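Local coordinates for ABC transporter substrate binding protein (Ribose) (Agrobacterium vitis S4, PDB 4WT7) that binds the sugar alcohol D-allitol between its two lobes and probably serves as the solute receptor of a carbohydrate ABC transporter, at residues A[34-40]-A[89-95]; A[227-231]-A[255-259]; A[246-252]-A[267-273]. All coordinates share one frame; numbering follows the deposited sequence.

Interaction 1 lies in one parallel sheet of the chain; interactions 2 and 3 belong to the other lobe, and their centres are about 29 Å from that of interaction 1. Interactions 1 and 3 are both buried pairings of parallel strands knit by backbone hydrogen bonds, but in 34-40/89-95 the polar side chains bond protein and one bridging water, whereas 246-252/267-273 runs out into the allitol pocket. Interaction 2 is only partly buried and has no hydrogen bond between its segments, being helix packing of Val and Leu methyls against aliphatic and polar side chains. It touches interaction 3, with centres about 7 Å apart, and shares its connectivity: helix 254-260 links strands 246-249 and 267-272 in a beta-alpha-beta unit.

Interaction 1 (A[34-40]-A[89-95]); sequences RIGISTA and PDAIVQL
The parallel pairing of strands 34-39 and 91-95, inside a six-stranded sheet of one lobe, brings Ser38 beside Gln94 and Thr39 beside Leu95. The strand axes run 13° apart with a closest approach of 4.6 Å. Their ladder follows the parallel rule, in which Gly36 and Ser38 each bond two residues of the other strand: Gly36 N donates to Ala91 O at 2.9 Å, and Gly36 O accepts from Val93 N. Ser38, two residues on, repeats the pattern, with N to Val93 O at 2.9 Å and O receiving Leu95 N, before Ala40 N closes the row on Leu95 O.

Strand 64-69 pairs with the other edge of 34-39, so 34-39 is an interior strand in a Rossmann-like alpha/beta sheet of the kind found in periplasmic binding proteins. Helices cover both faces: Ile37, Thr39, Val93 and Leu95 touch helix 45-60, while Ser38 and Gln94 touch helix 74-87.

On the latter face, Ser38 OG stands anti to its own nitrogen (chi1 173°) and donates to Gln94 OE1 at 2.7 Å, in the carbonyl plane and on a lone pair. A bend at chi2 of Gln94 turns the amide back toward the serine. Gln80 also bonds Ser38 OG, and Gln94 NE2 is taken by Leu96 O. Across the sheet, Leu95 and Thr39 extend alongside one another, with Leu95 CD2 3.2 Å from Thr39 OG1, whose hydrogen-bond partner is Gly41 O.

At the strand entrance Asp90 OD2 accepts Arg34 N through its anti lone pair at 2.8 Å and 166°, and Asp90 N returns a bond to Arg34 O. A water donates to Asp90 OD2 and accepts from Arg34 NH2 at the guanidinium edge; Gln87 O holds Arg34 NH1.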
ATOM      1  N   ARG A  34      19.190  -9.636 -17.135  1.00 13.51           N
ATOM      2  CA  ARG A  34      18.412  -8.411 -17.310  1.00 12.82           C
ATOM      3  C   ARG A  34      17.097  -8.586 -16.556  1.00 12.08           C
ATOM      4  O   ARG A  34      16.371  -9.574 -16.773  1.00 12.34           O
ATOM      5  CB  ARG A  34      18.158  -8.159 -18.802  1.00 14.03           C
ATOM      6  CG  ARG A  34      19.370  -7.598 -19.546  1.00 17.14           C
ATOM      7  CD  ARG A  34      19.401  -7.924 -21.043  1.00 20.00           C
ATOM      8  NE  ARG A  34      18.135  -7.628 -21.736  1.00 22.35           N
ATOM      9  CZ  ARG A  34      17.229  -8.539 -22.112  1.00 21.72           C
ATOM     10  NH1 ARG A  34      16.124  -8.154 -22.727  1.00 22.79           N
ATOM     11  NH2 ARG A  34      17.411  -9.831 -21.904  1.00 21.90           N
ATOM     12  N   ILE A  35      16.787  -7.637 -15.668  1.00 10.70           N
ATOM     13  CA  ILE A  35      15.562  -7.703 -14.874  1.00 10.09           C
ATOM     14  C   ILE A  35      14.618  -6.536 -15.191  1.00  9.66           C
ATOM     15  O   ILE A  35      14.993  -5.369 -15.010  1.00  9.49           O
ATOM     16  CB  ILE A  35      15.879  -7.689 -13.339  1.00  9.77           C
ATOM     17  CG1 ILE A  35      16.888  -8.780 -12.979  1.00 10.44           C
ATOM     18  CG2 ILE A  35      14.595  -7.836 -12.529  1.00  9.30           C
ATOM     19  CD1 ILE A  35      16.622 -10.131 -13.603  1.00 11.07           C
ATOM     20  N   GLY A  36      13.421  -6.855 -15.688  1.00  9.73           N
ATOM     21  CA  GLY A  36      12.393  -5.868 -15.965  1.00  9.54           C
ATOM     22  C   GLY A  36      11.794  -5.416 -14.641  1.00  8.87           C
ATOM     23  O   GLY A  36      11.383  -6.249 -13.841  1.00  8.73           O
ATOM     24  N   ILE A  37      11.740  -4.106 -14.399  1.00  9.24           N
ATOM     25  CA  ILE A  37      11.115  -3.616 -13.169  1.00  8.75           C
ATOM     26  C   ILE A  37      10.025  -2.635 -13.509  1.00  8.84           C
ATOM     27  O   ILE A  37      10.317  -1.543 -13.963  1.00  9.60           O
ATOM     28  CB  ILE A  37      12.149  -2.899 -12.272  1.00  8.59           C
ATOM     29  CG1 ILE A  37      13.244  -3.869 -11.838  1.00 10.72           C
ATOM     30  CG2 ILE A  37      11.488  -2.284 -11.011  1.00  8.25           C
ATOM     31  CD1 ILE A  37      14.400  -3.164 -11.258  1.00 11.86           C
ATOM     32  N   SER A  38       8.777  -3.023 -13.289  1.00  8.20           N
ATOM     33  CA  SER A  38       7.602  -2.239 -13.700  1.00  8.53           C
ATOM     34  C   SER A  38       6.761  -1.838 -12.498  1.00  8.22           C
ATOM     35  O   SER A  38       6.344  -2.696 -11.729  1.00  8.04           O
ATOM     36  CB  SER A  38       6.718  -3.056 -14.660  1.00  9.14           C
ATOM     37  OG  SER A  38       5.484  -2.402 -14.972  1.00  9.65           O
ATOM     38  N   THR A  39       6.507  -0.529 -12.338  1.00  8.36           N
ATOM     39  CA  THR A  39       5.671  -0.041 -11.238  1.00  8.23           C
ATOM     40  C   THR A  39       4.456   0.702 -11.795  1.00  8.90           C
ATOM     41  O   THR A  39       4.561   1.352 -12.827  1.00  9.48           O
ATOM     42  CB  THR A  39       6.462   0.881 -10.288  1.00  8.02           C
ATOM     43  OG1 THR A  39       5.641   1.249  -9.183  1.00  8.00           O
ATOM     44  CG2 THR A  39       6.938   2.131 -10.955  1.00  8.54           C
ATOM     45  N   ALA A  40       3.306   0.594 -11.122  1.00  9.01           N
ATOM     46  CA  ALA A  40       2.140   1.375 -11.516  1.00  9.82           C
ATOM     47  C   ALA A  40       2.451   2.893 -11.415  1.00 10.14           C
ATOM     48  O   ALA A  40       1.977   3.678 -12.227  1.00 11.04           O
ATOM     49  CB  ALA A  40       0.947   1.029 -10.662  1.00  9.97           C
ATOM     50  N   PRO A  89      13.503 -10.322 -20.944  1.00 10.28           N
ATOM     51  CA  PRO A  89      14.420 -10.273 -19.815  1.00 10.24           C
ATOM     52  C   PRO A  89      14.385 -11.583 -19.068  1.00 10.11           C
ATOM     53  O   PRO A  89      13.507 -12.395 -19.330  1.00 10.01           O
ATOM     54  CB  PRO A  89      13.818  -9.186 -18.940  1.00 10.05           C
ATOM     55  CG  PRO A  89      12.308  -9.314 -19.215  1.00  9.89           C
ATOM     56  CD  PRO A  89      12.268  -9.565 -20.686  1.00 10.09           C
ATOM     57  N   ASP A  90      15.306 -11.755 -18.123  1.00 10.12           N
ATOM     58  CA  ASP A  90      15.365 -12.966 -17.316  1.00 10.02           C
ATOM     59  C   ASP A  90      14.260 -13.074 -16.270  1.00  9.73           C
ATOM     60  O   ASP A  90      13.945 -14.170 -15.799  1.00  9.64           O
ATOM     61  CB  ASP A  90      16.749 -13.080 -16.724  1.00 10.17           C
ATOM     62  CG  ASP A  90      17.796 -13.173 -17.805  1.00 11.55           C
ATOM     63  OD1 ASP A  90      17.822 -14.220 -18.497  1.00 10.61           O
ATOM     64  OD2 ASP A  90      18.544 -12.194 -18.003  1.00 10.64           O
ATOM     65  N   ALA A  91      13.656 -11.936 -15.915  1.00  9.60           N
ATOM     66  CA  ALA A  91      12.483 -11.930 -15.058  1.00  9.35           C
ATOM     67  C   ALA A  91      11.802 -10.552 -15.165  1.00  9.29           C
ATOM     68  O   ALA A  91      12.418  -9.572 -15.635  1.00  9.43           O
ATOM     69  CB  ALA A  91      12.870 -12.246 -13.608  1.00  9.24           C
ATOM     70  N   ILE A  92      10.526 -10.484 -14.784  1.00  9.10           N
ATOM     71  CA  ILE A  92       9.853  -9.203 -14.636  1.00  9.05           C
ATOM     72  C   ILE A  92       9.285  -9.093 -13.222  1.00  8.85           C
ATOM     73  O   ILE A  92       8.704 -10.061 -12.716  1.00  8.73           O
ATOM     74  CB  ILE A  92       8.713  -9.085 -15.652  1.00  9.05           C
ATOM     75  CG1 ILE A  92       9.285  -9.027 -17.064  1.00  9.27           C
ATOM     76  CG2 ILE A  92       7.843  -7.880 -15.363  1.00  8.98           C
ATOM     77  CD1 ILE A  92       8.237  -9.098 -18.183  1.00  9.29           C
ATOM     78  N   VAL A  93       9.447  -7.936 -12.569  1.00  8.84           N
ATOM     79  CA  VAL A  93       8.817  -7.728 -11.262  1.00  8.68           C
ATOM     80  C   VAL A  93       7.825  -6.594 -11.408  1.00  8.77           C
ATOM     81  O   VAL A  93       8.177  -5.505 -11.877  1.00 10.35           O
ATOM     82  CB  VAL A  93       9.818  -7.331 -10.106  1.00 10.64           C
ATOM     83  CG1 VAL A  93       9.124  -7.467  -8.756  1.00  9.50           C
ATOM     84  CG2 VAL A  93      11.051  -8.176 -10.128  1.00  9.90           C
ATOM     85  N   GLN A  94       6.591  -6.843 -11.010  1.00  8.54           N
ATOM     86  CA  GLN A  94       5.542  -5.835 -11.113  1.00  8.54           C
ATOM     87  C   GLN A  94       5.143  -5.340  -9.744  1.00  8.45           C
ATOM     88  O   GLN A  94       4.785  -6.113  -8.853  1.00  8.33           O
ATOM     89  CB  GLN A  94       4.321  -6.396 -11.853  1.00  8.50           C
ATOM     90  CG  GLN A  94       3.092  -5.505 -11.815  1.00  8.50           C
ATOM     91  CD  GLN A  94       3.362  -4.176 -12.473  1.00  8.65           C
ATOM     92  OE1 GLN A  94       4.087  -4.099 -13.478  1.00  8.78           O
ATOM     93  NE2 GLN A  94       2.776  -3.120 -11.933  1.00  8.67           N
ATOM     94  N   LEU A  95       5.198  -4.033  -9.596  1.00  8.52           N
ATOM     95  CA  LEU A  95       4.899  -3.379  -8.330  1.00  8.48           C
ATOM     96  C   LEU A  95       3.534  -2.660  -8.399  1.00  8.49           C
ATOM     97  O   LEU A  95       3.360  -1.685  -9.135  1.00  8.62           O
ATOM     98  CB  LEU A  95       6.020  -2.384  -7.974  1.00  8.58           C
ATOM     99  CG  LEU A  95       5.749  -1.406  -6.833  1.00  8.58           C
ATOM    100  CD1 LEU A  95       5.549  -2.139  -5.524  1.00  8.45           C
ATOM    101  CD2 LEU A  95       6.881  -0.414  -6.712  1.00  8.71           C
TER
HETATM  102  O   HOH W   1      19.342 -11.725 -20.431  1.00 23.15           O

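Interaction 2 (A[227-231]-A[255-259]); sequences DIPQL and EVLQL
Val256 faces helix 227-231 and pushes its two methyls between Asp227, Gln230 and Leu231. Val256 and Asp227 slide past one another in opposite senses, leaving Val256 CG2 3.5 Å from the backbone Asp227 O and Val256 CB 3.6 Å from Asp227 OD2. The other methyl, Val256 CG1, stands anti to the backbone nitrogen (chi1 179°) and meets Gln230 OE1 at 3.6 Å, the two side chains meeting at a slant.

These helical segments cross at 56° with axes 10.0 Å apart, each helix lying next in the chain to strand 246-249 of an alpha/beta lobe. With no hydrogen bond between them, the packing rests on shape. Leu231 forks: its CD2 lies 3.8 Å from Glu255 CG, while its CD1 presses on Leu259 CD1 at 3.4 Å, tighter than usual for two carbons. Both partners meet the leucine at about a right angle.

Asp227 and Gln230 have their polar partners outside the pair. Asp227 OD1 is bonded to Ser253 OG, and its OD2 lies close to Asp270 OD2, a like-charge approach whose protonation is not settled. Gln230 NE2 reaches Ala269 O.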
ATOM      1  N   ASP A 227      -1.954   5.793   3.575  1.00 11.47           N
ATOM      2  CA  ASP A 227      -1.951   6.941   4.483  1.00 11.90           C
ATOM      3  C   ASP A 227      -1.922   8.345   3.850  1.00 12.49           C
ATOM      4  O   ASP A 227      -2.051   9.331   4.555  1.00 12.93           O
ATOM      5  CB  ASP A 227      -0.907   6.745   5.590  1.00 11.69           C
ATOM      6  CG  ASP A 227       0.542   6.906   5.117  1.00 11.61           C
ATOM      7  OD1 ASP A 227       0.779   7.121   3.904  1.00 11.68           O
ATOM      8  OD2 ASP A 227       1.433   6.813   6.005  1.00 11.53           O
ATOM      9  N   ILE A 228      -1.814   8.431   2.524  1.00 12.58           N
ATOM     10  CA  ILE A 228      -1.857   9.725   1.869  1.00 13.24           C
ATOM     11  C   ILE A 228      -3.263  10.341   1.875  1.00 14.15           C
ATOM     12  O   ILE A 228      -3.395  11.552   2.140  1.00 15.05           O
ATOM     13  CB  ILE A 228      -1.215   9.642   0.462  1.00 13.27           C
ATOM     14  CG1 ILE A 228       0.226   9.109   0.595  1.00 12.84           C
ATOM     15  CG2 ILE A 228      -1.200  10.981  -0.219  1.00 14.04           C
ATOM     16  CD1 ILE A 228       1.085   9.831   1.675  1.00 13.02           C
ATOM     17  N   PRO A 229      -4.319   9.536   1.633  1.00 13.59           N
ATOM     18  CA  PRO A 229      -5.669  10.097   1.861  1.00 14.13           C
ATOM     19  C   PRO A 229      -5.852  10.449   3.348  1.00 14.23           C
ATOM     20  O   PRO A 229      -6.482  11.477   3.706  1.00 14.87           O
ATOM     21  CB  PRO A 229      -6.603   8.963   1.473  1.00 13.87           C
ATOM     22  CG  PRO A 229      -5.776   8.095   0.542  1.00 13.38           C
ATOM     23  CD  PRO A 229      -4.355   8.219   0.976  1.00 13.06           C
ATOM     24  N   GLN A 230      -5.279   9.613   4.214  1.00 13.66           N
ATOM     25  CA  GLN A 230      -5.293   9.902   5.640  1.00 13.77           C
ATOM     26  C   GLN A 230      -4.763  11.311   5.891  1.00 14.34           C
ATOM     27  O   GLN A 230      -5.345  12.060   6.660  1.00 14.84           O
ATOM     28  CB  GLN A 230      -4.506   8.865   6.443  1.00 13.16           C
ATOM     29  CG  GLN A 230      -4.574   9.035   7.961  1.00 13.32           C
ATOM     30  CD  GLN A 230      -3.631   8.067   8.696  1.00 12.79           C
ATOM     31  OE1 GLN A 230      -2.829   7.350   8.077  1.00 12.32           O
ATOM     32  NE2 GLN A 230      -3.724   8.055  10.020  1.00 12.95           N
ATOM     33  N   LEU A 231      -3.654  11.655   5.244  1.00 14.30           N
ATOM     34  CA  LEU A 231      -3.034  12.977   5.390  1.00 14.90           C
ATOM     35  C   LEU A 231      -4.011  14.097   4.990  1.00 15.71           C
ATOM     36  O   LEU A 231      -4.213  15.040   5.736  1.00 16.27           O
ATOM     37  CB  LEU A 231      -1.781  13.055   4.516  1.00 14.80           C
ATOM     38  CG  LEU A 231      -0.945  14.342   4.488  1.00 16.24           C
ATOM     39  CD1 LEU A 231      -0.634  14.807   5.905  1.00 15.65           C
ATOM     40  CD2 LEU A 231       0.359  14.093   3.672  1.00 15.24           C
ATOM     41  N   GLU A 255       5.723  11.919   6.616  1.00 15.86           N
ATOM     42  CA  GLU A 255       4.873  13.078   6.834  1.00 16.18           C
ATOM     43  C   GLU A 255       3.625  12.734   7.670  1.00 17.31           C
ATOM     44  O   GLU A 255       3.117  13.582   8.390  1.00 16.91           O
ATOM     45  CB  GLU A 255       4.519  13.732   5.499  1.00 19.56           C
ATOM     46  CG  GLU A 255       3.790  12.793   4.492  1.00 27.06           C
ATOM     47  CD  GLU A 255       4.721  12.010   3.495  1.00 27.15           C
ATOM     48  OE1 GLU A 255       5.828  11.502   3.873  1.00 20.56           O
ATOM     49  OE2 GLU A 255       4.297  11.902   2.310  1.00 28.41           O
ATOM     50  N   VAL A 256       3.149  11.488   7.619  1.00 13.68           N
ATOM     51  CA  VAL A 256       1.954  11.102   8.390  1.00 13.55           C
ATOM     52  C   VAL A 256       2.283  10.582   9.780  1.00 13.42           C
ATOM     53  O   VAL A 256       1.576  10.886  10.740  1.00 13.71           O
ATOM     54  CB  VAL A 256       1.106  10.024   7.650  1.00 13.02           C
ATOM     55  CG1 VAL A 256      -0.100   9.616   8.474  1.00 12.97           C
ATOM     56  CG2 VAL A 256       0.667  10.568   6.321  1.00 13.25           C
ATOM     57  N   LEU A 257       3.367   9.819   9.886  1.00 13.07           N
ATOM     58  CA  LEU A 257       3.891   9.391  11.186  1.00 13.07           C
ATOM     59  C   LEU A 257       4.109  10.571  12.120  1.00 13.77           C
ATOM     60  O   LEU A 257       3.807  10.489  13.308  1.00 13.95           O
ATOM     61  CB  LEU A 257       5.208   8.655  11.009  1.00 12.78           C
ATOM     62  CG  LEU A 257       5.072   7.242  10.452  1.00 12.11           C
ATOM     63  CD1 LEU A 257       6.349   6.479  10.563  1.00 11.91           C
ATOM     64  CD2 LEU A 257       3.938   6.492  11.143  1.00 11.90           C
ATOM     65  N   GLN A 258       4.626  11.661  11.571  1.00 14.53           N
ATOM     66  CA  GLN A 258       4.872  12.849  12.377  1.00 16.92           C
ATOM     67  C   GLN A 258       3.572  13.535  12.782  1.00 15.70           C
ATOM     68  O   GLN A 258       3.532  14.206  13.790  1.00 16.13           O
ATOM     69  CB  GLN A 258       5.858  13.796  11.697  1.00 20.98           C
ATOM     70  CG  GLN A 258       5.351  14.515  10.459  1.00 22.62           C
ATOM     71  CD  GLN A 258       6.514  15.134   9.653  1.00 26.38           C
ATOM     72  OE1 GLN A 258       7.576  14.517   9.542  1.00 27.05           O
ATOM     73  NE2 GLN A 258       6.324  16.362   9.122  1.00 26.76           N
ATOM     74  N   LEU A 259       2.488  13.298  12.045  1.00 15.73           N
ATOM     75  CA  LEU A 259       1.166  13.715  12.512  1.00 15.44           C
ATOM     76  C   LEU A 259       0.688  12.843  13.686  1.00 16.26           C
ATOM     77  O   LEU A 259       0.181  13.347  14.702  1.00 15.70           O
ATOM     78  CB  LEU A 259       0.125  13.703  11.376  1.00 15.77           C
ATOM     79  CG  LEU A 259       0.249  14.717  10.233  1.00 19.97           C
ATOM     80  CD1 LEU A 259      -0.951  14.616   9.333  1.00 18.70           C
ATOM     81  CD2 LEU A 259       0.377  16.157  10.716  1.00 22.48           C
TER

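Interaction 3 (A[246-252]-A[267-273]); sequences KTYGVDG and AAADVAQ. With X9X (D-allitol), chain C.
Tyr248 lays its ring obliquely against two alanines of the neighbouring strand, Tyr248 CD1 lying 3.7 Å from Ala269 CB and Tyr248 CZ 3.8 Å from Ala268 CB. On the same face, further along, Val250 packs beside Val271, and helix 134-148 covers both. The tyrosine hydroxyl ends on Asp148.

Around this core runs the parallel backbone ladder of a beta-alpha-beta unit, whose crossover is helix 254-260. A beta bulge shifts the register between Thr247 and Tyr248: Thr247 O takes Ala268 N at 2.9 Å and, weakly, Ala269 N as well. Regular bonds then follow, from Gly249 N to Ala269 O, Val271 N to Gly249 O and Asp251 N to Val271 O.

The strand bends at Val250, and Asp270 braces the turn from the opposite face. Its OD1 accepts Gly252 N at 3.1 Å from above the carboxylate plane. Beyond the bend Gln273 N bonds Asp251 O, and the Asp251 and Gln273 side chains run side by side toward the ligand, their flat groups 33° apart. Gln273 NE2 donates to Asp251 OD1 at 2.9 Å, approaching 37° out of the carboxylate plane.

Both groups belong to the allitol pocket. Asp251 OD1 accepts hydroxyl OAD of allitol at 2.7 Å, and Asp251 OD2 accepts hydroxyl OAF at 2.6 Å. Gln273 NE2 gives its other bond to allitol OAB, 2.9 Å and nearly straight at 170°, while Ser132 holds Gln273 OE1. Asp120, His44, Asp47 and Arg170 also bond the ligand.

One amide nitrogen thus spans protein and ligand, fixing the carboxylate that receives two adjacent hydroxyls, a chemistry suited to reading the polyol's hydroxyl pattern; Arg170 nearby would probably stabilise the aspartate's negative charge.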
ATOM      1  N   LYS A 246     -11.073  10.883  14.666  1.00 17.45           N
ATOM      2  CA  LYS A 246      -9.753  10.222  14.584  1.00 18.86           C
ATOM      3  C   LYS A 246      -9.503   9.611  13.208  1.00 18.61           C
ATOM      4  O   LYS A 246     -10.410   9.048  12.595  1.00 18.53           O
ATOM      5  CB  LYS A 246      -9.642   9.103  15.630  1.00 16.48           C
ATOM      6  CG  LYS A 246      -9.648   9.604  17.091  1.00 17.91           C
ATOM      7  CD  LYS A 246      -9.855   8.450  18.092  1.00 17.03           C
ATOM      8  CE  LYS A 246      -9.712   8.922  19.530  1.00 21.92           C
ATOM      9  NZ  LYS A 246     -10.602  10.061  19.774  1.00 27.18           N
ATOM     10  N   THR A 247      -8.264   9.679  12.729  1.00 15.08           N
ATOM     11  CA  THR A 247      -7.962   9.096  11.417  1.00 14.54           C
ATOM     12  C   THR A 247      -7.018   7.894  11.492  1.00 13.83           C
ATOM     13  O   THR A 247      -6.239   7.749  12.436  1.00 13.74           O
ATOM     14  CB  THR A 247      -7.446  10.162  10.402  1.00 14.71           C
ATOM     15  OG1 THR A 247      -6.059  10.469  10.644  1.00 14.52           O
ATOM     16  CG2 THR A 247      -8.285  11.442  10.530  1.00 15.53           C
ATOM     17  N   TYR A 248      -7.094   7.052  10.453  1.00 13.39           N
ATOM     18  CA  TYR A 248      -6.426   5.753  10.461  1.00 12.78           C
ATOM     19  C   TYR A 248      -5.900   5.420   9.073  1.00 12.36           C
ATOM     20  O   TYR A 248      -6.553   5.712   8.092  1.00 12.52           O
ATOM     21  CB  TYR A 248      -7.421   4.672  10.910  1.00 12.79           C
ATOM     22  CG  TYR A 248      -7.868   4.874  12.327  1.00 13.23           C
ATOM     23  CD1 TYR A 248      -7.128   4.363  13.394  1.00 13.11           C
ATOM     24  CD2 TYR A 248      -8.996   5.615  12.609  1.00 13.85           C
ATOM     25  CE1 TYR A 248      -7.513   4.562  14.687  1.00 13.58           C
ATOM     26  CE2 TYR A 248      -9.378   5.862  13.933  1.00 14.33           C
ATOM     27  CZ  TYR A 248      -8.635   5.331  14.962  1.00 14.19           C
ATOM     28  OH  TYR A 248      -9.032   5.554  16.260  1.00 14.74           O
ATOM     29  N   GLY A 249      -4.716   4.807   9.006  1.00 11.89           N
ATOM     30  CA  GLY A 249      -4.156   4.409   7.728  1.00 11.52           C
ATOM     31  C   GLY A 249      -2.941   3.484   7.774  1.00 11.02           C
ATOM     32  O   GLY A 249      -2.549   2.954   8.827  1.00 10.92           O
ATOM     33  N   VAL A 250      -2.342   3.308   6.600  1.00 10.77           N
ATOM     34  CA  VAL A 250      -1.253   2.378   6.430  1.00 10.34           C
ATOM     35  C   VAL A 250      -0.176   2.961   5.524  1.00 10.32           C
ATOM     36  O   VAL A 250      -0.480   3.766   4.635  1.00 10.57           O
ATOM     37  CB  VAL A 250      -1.806   1.074   5.772  1.00 10.05           C
ATOM     38  CG1 VAL A 250      -0.719   0.055   5.585  1.00  9.66           C
ATOM     39  CG2 VAL A 250      -2.952   0.524   6.578  1.00 10.18           C
ATOM     40  N   ASP A 251       1.065   2.528   5.780  1.00 10.10           N
ATOM     41  CA  ASP A 251       2.289   2.780   4.997  1.00 10.06           C
ATOM     42  C   ASP A 251       3.418   3.341   5.896  1.00 10.24           C
ATOM     43  O   ASP A 251       4.594   3.019   5.700  1.00 10.13           O
ATOM     44  CB  ASP A 251       2.078   3.727   3.810  1.00 10.35           C
ATOM     45  CG  ASP A 251       1.393   3.063   2.638  1.00 10.19           C
ATOM     46  OD1 ASP A 251       1.002   1.894   2.782  1.00  9.87           O
ATOM     47  OD2 ASP A 251       1.211   3.751   1.593  1.00 10.48           O
ATOM     48  N   GLY A 252       3.043   4.173   6.877  1.00 10.57           N
ATOM     49  CA  GLY A 252       4.025   4.927   7.639  1.00 11.06           C
ATOM     50  C   GLY A 252       4.876   5.859   6.785  1.00 11.17           C
ATOM     51  O   GLY A 252       6.103   5.881   6.896  1.00 11.25           O
ATOM     52  N   ALA A 267      -4.738  12.442  13.755  1.00 15.66           N
ATOM     53  CA  ALA A 267      -4.158  11.225  13.205  1.00 14.87           C
ATOM     54  C   ALA A 267      -3.832  10.264  14.345  1.00 14.63           C
ATOM     55  O   ALA A 267      -2.954  10.538  15.204  1.00 14.81           O
ATOM     56  CB  ALA A 267      -2.929  11.557  12.394  1.00 14.68           C
ATOM     57  N   ALA A 268      -4.526   9.129  14.352  1.00 14.29           N
ATOM     58  CA  ALA A 268      -4.532   8.265  15.531  1.00 14.26           C
ATOM     59  C   ALA A 268      -3.641   7.022  15.412  1.00 13.63           C
ATOM     60  O   ALA A 268      -3.056   6.571  16.381  1.00 13.66           O
ATOM     61  CB  ALA A 268      -5.977   7.854  15.858  1.00 14.51           C
ATOM     62  N   ALA A 269      -3.562   6.466  14.215  1.00 13.12           N
ATOM     63  CA  ALA A 269      -2.810   5.239  13.968  1.00 12.55           C
ATOM     64  C   ALA A 269      -2.459   5.102  12.481  1.00 12.12           C
ATOM     65  O   ALA A 269      -3.233   5.490  11.600  1.00 12.20           O
ATOM     66  CB  ALA A 269      -3.572   4.041  14.431  1.00 12.46           C
ATOM     67  N   ASP A 270      -1.261   4.566  12.218  1.00 11.74           N
ATOM     68  CA  ASP A 270      -0.779   4.367  10.841  1.00 11.37           C
ATOM     69  C   ASP A 270       0.081   3.141  10.933  1.00 10.95           C
ATOM     70  O   ASP A 270       1.054   3.127  11.697  1.00 11.02           O
ATOM     71  CB  ASP A 270       0.066   5.558  10.406  1.00 11.59           C
ATOM     72  CG  ASP A 270       0.527   5.487   8.969  1.00 12.59           C
ATOM     73  OD1 ASP A 270       0.293   4.447   8.277  1.00 10.93           O
ATOM     74  OD2 ASP A 270       1.119   6.506   8.514  1.00 11.61           O
ATOM     75  N   VAL A 271      -0.293   2.082  10.242  1.00 10.60           N
ATOM     76  CA  VAL A 271       0.554   0.882  10.251  1.00 10.25           C
ATOM     77  C   VAL A 271       1.721   1.060   9.271  1.00 10.04           C
ATOM     78  O   VAL A 271       1.547   1.114   8.043  1.00  9.89           O
ATOM     79  CB  VAL A 271      -0.242  -0.405   9.917  1.00 10.01           C
ATOM     80  CG1 VAL A 271       0.682  -1.612  10.019  1.00  9.74           C
ATOM     81  CG2 VAL A 271      -1.461  -0.570  10.872  1.00 10.32           C
ATOM     82  N   ALA A 272       2.919   1.145   9.817  1.00 10.09           N
ATOM     83  CA  ALA A 272       4.081   1.367   8.982  1.00 10.41           C
ATOM     84  C   ALA A 272       4.432   0.086   8.246  1.00 11.29           C
ATOM     85  O   ALA A 272       4.463  -1.019   8.838  1.00  9.67           O
ATOM     86  CB  ALA A 272       5.240   1.842   9.791  1.00 10.34           C
ATOM     87  N   GLN A 273       4.687   0.263   6.964  1.00 11.80           N
ATOM     88  CA  GLN A 273       5.280  -0.766   6.128  1.00  9.21           C
ATOM     89  C   GLN A 273       6.739  -0.484   5.882  1.00 11.03           C
ATOM     90  O   GLN A 273       7.268   0.562   6.302  1.00 10.63           O
ATOM     91  CB  GLN A 273       4.566  -0.788   4.789  1.00  9.11           C
ATOM     92  CG  GLN A 273       3.142  -1.216   4.896  1.00  9.05           C
ATOM     93  CD  GLN A 273       2.576  -1.699   3.549  1.00 10.92           C
ATOM     94  OE1 GLN A 273       2.732  -2.858   3.188  1.00 10.90           O
ATOM     95  NE2 GLN A 273       1.960  -0.794   2.803  1.00  9.28           N
TER
HETATM   96  OAA X9X C 401      -2.568   1.204  -4.291  1.00 12.22           O
HETATM   97  CAG X9X C 401      -2.432   2.289  -3.446  1.00  5.73           C
HETATM   98  CAI X9X C 401      -1.560   2.148  -2.241  1.00  5.41           C
HETATM   99  OAC X9X C 401      -2.143   1.320  -1.263  1.00  9.79           O
HETATM  100  CAK X9X C 401      -0.162   1.759  -2.622  1.00  1.73           C
HETATM  101  OAE X9X C 401       0.233   2.680  -3.564  1.00 10.31           O
HETATM  102  CAL X9X C 401       0.808   1.904  -1.448  1.00 12.27           C
HETATM  103  OAF X9X C 401       0.781   3.187  -0.926  1.00  9.48           O
HETATM  104  CAJ X9X C 401       0.720   0.862  -0.351  1.00  8.59           C
HETATM  105  OAD X9X C 401      -0.280   1.105   0.577  1.00 10.55           O
HETATM  106  CAH X9X C 401       0.661  -0.578  -0.815  1.00  7.04           C
HETATM  107  OAB X9X C 401       1.214  -1.523   0.075  1.00 10.03           O
HETATM  108  O   HOH W   2       7.599   3.140   6.726  1.00 10.66           O